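Local coordinates for protein Exo beta-1,2-glucooligosaccharide sophorohydrolase (non-reducing end) (Parabacteroides distasonis ATCC 8503, PDB 5Z06) that hydrolyses linear beta-1,2-glucan and beta-1,2-glucooligosaccharides of four or more units from the non-reducing end, releasing sophorose, at residues S68-C73 and I172-I177. Residues are numbered along the deposited sequence; the frame is centred on the assembly and turned at random.
Sequences SEIQYC and IYLDDI. With CA (calcium ion), chain C.
Ile70 meets Ile177 and Leu174 in the hydrophobic core of a beta-sandwich, where two antiparallel sheets face each other: strand 65-71 belongs to one and strand 169-180 to the other. The nearest CA atoms, of Ile70 and Ile177, stand 8.3 Å apart, so side chains alone bridge the gap. From CB of Ile70 the chain forks toward the opposite sheet. Its CG2 branch reaches CD1 of Ile177 at 4.1 Å. The other branch comes closer, with CG1 3.9 Å from the same Ile177 CD1. Beyond CG1 the chain is turned off a staggered position (chi2 96°). The terminal CD1 of Ile70 touches CD1 of Ile177 and lies 4.2 Å from CD1 of Leu174. CD1 of Ile177 thus lies against both branches of Ile70, and the two isoleucines cross nearly at right angles. Phe10 and Phe11 of strand 9-11, with Leu160 of strand 155-161, pack around Ile70. Leu174 and Ile177 both point toward strand 65-71 although two residues separate them, consistent with the left-handed backbone conformation of Asp176, which interrupts the strand's regular alternation. On the outer side of this bend Asp175 grips the calcium ion with OD1 (2.5 Å) and OD2 (2.6 Å); Glu12, Asn13, Thr49 and Asn52 complete the site. Asp175 OD1 also accepts a bent hydrogen bond from the backbone N of Asp176 (2.9 Å, N-H...O 131°), the donor lying above the carboxylate plane.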
ATOM      1  N   SER A  68     -23.868 -17.739  -0.221  1.00 30.23           N
ATOM      2  CA  SER A  68     -22.632 -17.169   0.215  1.00 32.08           C
ATOM      3  C   SER A  68     -21.692 -17.077  -0.946  1.00 32.40           C
ATOM      4  O   SER A  68     -21.768 -17.874  -1.867  1.00 33.40           O
ATOM      5  CB  SER A  68     -21.995 -18.012   1.297  1.00 32.18           C
ATOM      6  OG  SER A  68     -20.925 -17.294   1.842  1.00 33.89           O
ATOM      7  N   GLU A  69     -20.809 -16.087  -0.904  1.00 31.92           N
ATOM      8  CA  GLU A  69     -19.689 -16.073  -1.820  1.00 31.41           C
ATOM      9  C   GLU A  69     -18.452 -15.509  -1.172  1.00 31.99           C
ATOM     10  O   GLU A  69     -18.538 -14.634  -0.302  1.00 32.79           O
ATOM     11  CB  GLU A  69     -20.020 -15.286  -3.075  1.00 30.50           C
ATOM     12  CG  GLU A  69     -20.368 -13.840  -2.829  1.00 31.83           C
ATOM     13  CD  GLU A  69     -20.536 -13.070  -4.122  1.00 33.70           C
ATOM     14  OE1 GLU A  69     -19.933 -11.988  -4.249  1.00 31.82           O
ATOM     15  OE2 GLU A  69     -21.267 -13.553  -5.020  1.00 32.18           O
ATOM     16  N   ILE A  70     -17.312 -16.021  -1.618  1.00 32.37           N
ATOM     17  CA  ILE A  70     -16.017 -15.566  -1.207  1.00 30.84           C
ATOM     18  C   ILE A  70     -15.451 -14.839  -2.417  1.00 30.98           C
ATOM     19  O   ILE A  70     -15.192 -15.442  -3.457  1.00 30.92           O
ATOM     20  CB  ILE A  70     -15.130 -16.735  -0.789  1.00 30.66           C
ATOM     21  CG1 ILE A  70     -15.750 -17.455   0.403  1.00 31.57           C
ATOM     22  CG2 ILE A  70     -13.753 -16.238  -0.389  1.00 31.51           C
ATOM     23  CD1 ILE A  70     -16.581 -18.652   0.042  1.00 33.77           C
ATOM     24  N   GLN A  71     -15.260 -13.543  -2.254  1.00 29.62           N
ATOM     25  CA  GLN A  71     -14.884 -12.662  -3.347  1.00 30.56           C
ATOM     26  C   GLN A  71     -13.376 -12.521  -3.471  1.00 32.30           C
ATOM     27  O   GLN A  71     -12.653 -12.329  -2.468  1.00 32.27           O
ATOM     28  CB  GLN A  71     -15.504 -11.306  -3.151  1.00 29.91           C
ATOM     29  CG  GLN A  71     -17.018 -11.320  -3.166  1.00 30.80           C
ATOM     30  CD  GLN A  71     -17.631 -10.122  -2.474  1.00 30.78           C
ATOM     31  OE1 GLN A  71     -16.927  -9.291  -1.917  1.00 32.17           O
ATOM     32  NE2 GLN A  71     -18.951 -10.036  -2.497  1.00 28.56           N
ATOM     33  N   TYR A  72     -12.906 -12.619  -4.713  1.00 30.82           N
ATOM     34  CA  TYR A  72     -11.515 -12.322  -5.011  1.00 32.42           C
ATOM     35  C   TYR A  72     -11.283 -10.869  -4.639  1.00 28.75           C
ATOM     36  O   TYR A  72     -12.080 -10.029  -5.002  1.00 26.57           O
ATOM     37  CB  TYR A  72     -11.177 -12.518  -6.500  1.00 30.41           C
ATOM     38  CG  TYR A  72      -9.790 -12.007  -6.827  1.00 29.81           C
ATOM     39  CD1 TYR A  72      -8.660 -12.700  -6.407  1.00 28.47           C
ATOM     40  CD2 TYR A  72      -9.614 -10.824  -7.526  1.00 30.85           C
ATOM     41  CE1 TYR A  72      -7.398 -12.244  -6.689  1.00 28.51           C
ATOM     42  CE2 TYR A  72      -8.344 -10.346  -7.815  1.00 30.84           C
ATOM     43  CZ  TYR A  72      -7.238 -11.053  -7.393  1.00 30.07           C
ATOM     44  OH  TYR A  72      -5.977 -10.554  -7.673  1.00 30.62           O
ATOM     45  N   CYS A  73     -10.204 -10.616  -3.911  1.00 30.85           N
ATOM     46  CA  CYS A  73      -9.850  -9.262  -3.425  1.00 34.84           C
ATOM     47  C   CYS A  73      -8.866  -8.673  -4.411  1.00 31.59           C
ATOM     48  O   CYS A  73      -7.735  -9.125  -4.449  1.00 29.67           O
ATOM     49  CB  CYS A  73      -9.206  -9.358  -2.016  1.00 37.84           C
ATOM     50  SG  CYS A  73      -8.357  -7.852  -1.451  1.00 39.85           S
ATOM     51  N   ILE A 172     -19.253 -25.714   8.515  1.00 36.18           N
ATOM     52  CA  ILE A 172     -18.008 -26.109   7.876  1.00 37.19           C
ATOM     53  C   ILE A 172     -17.083 -24.893   7.835  1.00 35.76           C
ATOM     54  O   ILE A 172     -17.534 -23.745   7.845  1.00 38.32           O
ATOM     55  CB  ILE A 172     -18.234 -26.759   6.488  1.00 38.13           C
ATOM     56  CG1 ILE A 172     -18.724 -25.741   5.465  1.00 38.13           C
ATOM     57  CG2 ILE A 172     -19.216 -27.931   6.635  1.00 41.47           C
ATOM     58  CD1 ILE A 172     -18.967 -26.301   4.084  1.00 40.57           C
ATOM     59  N   TYR A 173     -15.792 -25.166   7.810  1.00 32.58           N
ATOM     60  CA  TYR A 173     -14.807 -24.148   7.660  1.00 33.66           C
ATOM     61  C   TYR A 173     -14.156 -24.277   6.298  1.00 33.91           C
ATOM     62  O   TYR A 173     -13.877 -25.377   5.838  1.00 34.95           O
ATOM     63  CB  TYR A 173     -13.780 -24.256   8.759  1.00 32.82           C
ATOM     64  CG  TYR A 173     -14.402 -24.241  10.116  1.00 34.45           C
ATOM     65  CD1 TYR A 173     -14.677 -23.043  10.759  1.00 35.07           C
ATOM     66  CD2 TYR A 173     -14.741 -25.427  10.760  1.00 33.00           C
ATOM     67  CE1 TYR A 173     -15.249 -23.027  12.023  1.00 36.26           C
ATOM     68  CE2 TYR A 173     -15.312 -25.416  12.022  1.00 34.25           C
ATOM     69  CZ  TYR A 173     -15.558 -24.218  12.645  1.00 33.04           C
ATOM     70  OH  TYR A 173     -16.135 -24.198  13.880  1.00 33.59           O
ATOM     71  N   LEU A 174     -13.939 -23.132   5.662  1.00 35.67           N
ATOM     72  CA  LEU A 174     -13.318 -23.052   4.352  1.00 35.32           C
ATOM     73  C   LEU A 174     -12.078 -22.201   4.506  1.00 35.07           C
ATOM     74  O   LEU A 174     -12.126 -21.109   5.075  1.00 37.04           O
ATOM     75  CB  LEU A 174     -14.257 -22.413   3.352  1.00 36.58           C
ATOM     76  CG  LEU A 174     -15.670 -22.991   3.351  1.00 37.43           C
ATOM     77  CD1 LEU A 174     -16.503 -22.175   2.377  1.00 38.62           C
ATOM     78  CD2 LEU A 174     -15.679 -24.464   2.967  1.00 38.52           C
ATOM     79  N   ASP A 175     -10.971 -22.733   4.022  1.00 31.05           N
ATOM     80  CA  ASP A 175      -9.720 -22.047   4.012  1.00 31.25           C
ATOM     81  C   ASP A 175      -9.014 -22.290   2.668  1.00 32.09           C
ATOM     82  O   ASP A 175      -9.333 -23.231   1.935  1.00 30.21           O
ATOM     83  CB  ASP A 175      -8.865 -22.553   5.179  1.00 28.95           C
ATOM     84  CG  ASP A 175      -7.858 -21.544   5.640  1.00 28.37           C
ATOM     85  OD1 ASP A 175      -7.837 -20.423   5.108  1.00 28.79           O
ATOM     86  OD2 ASP A 175      -7.066 -21.851   6.547  1.00 28.03           O
ATOM     87  N   ASP A 176      -8.069 -21.418   2.355  1.00 31.67           N
ATOM     88  CA  ASP A 176      -7.188 -21.576   1.206  1.00 34.75           C
ATOM     89  C   ASP A 176      -7.917 -21.844  -0.095  1.00 33.62           C
ATOM     90  O   ASP A 176      -7.601 -22.777  -0.836  1.00 37.31           O
ATOM     91  CB  ASP A 176      -6.158 -22.614   1.536  1.00 37.73           C
ATOM     92  CG  ASP A 176      -5.469 -22.290   2.814  1.00 39.27           C
ATOM     93  OD1 ASP A 176      -5.020 -21.133   2.948  1.00 43.68           O
ATOM     94  OD2 ASP A 176      -5.428 -23.150   3.701  1.00 45.13           O
ATOM     95  N   ILE A 177      -8.896 -20.982  -0.337  1.00 31.29           N
ATOM     96  CA  ILE A 177      -9.733 -21.023  -1.510  1.00 31.76           C
ATOM     97  C   ILE A 177      -8.952 -20.280  -2.564  1.00 33.97           C
ATOM     98  O   ILE A 177      -8.692 -19.072  -2.447  1.00 34.57           O
ATOM     99  CB  ILE A 177     -11.072 -20.338  -1.287  1.00 32.05           C
ATOM    100  CG1 ILE A 177     -11.735 -20.877  -0.014  1.00 32.92           C
ATOM    101  CG2 ILE A 177     -11.956 -20.553  -2.499  1.00 33.36           C
ATOM    102  CD1 ILE A 177     -12.969 -20.146   0.406  1.00 34.88           C
TER
HETATM  103 CA    CA C 801      -6.071 -19.455   6.519  1.00 31.11          CA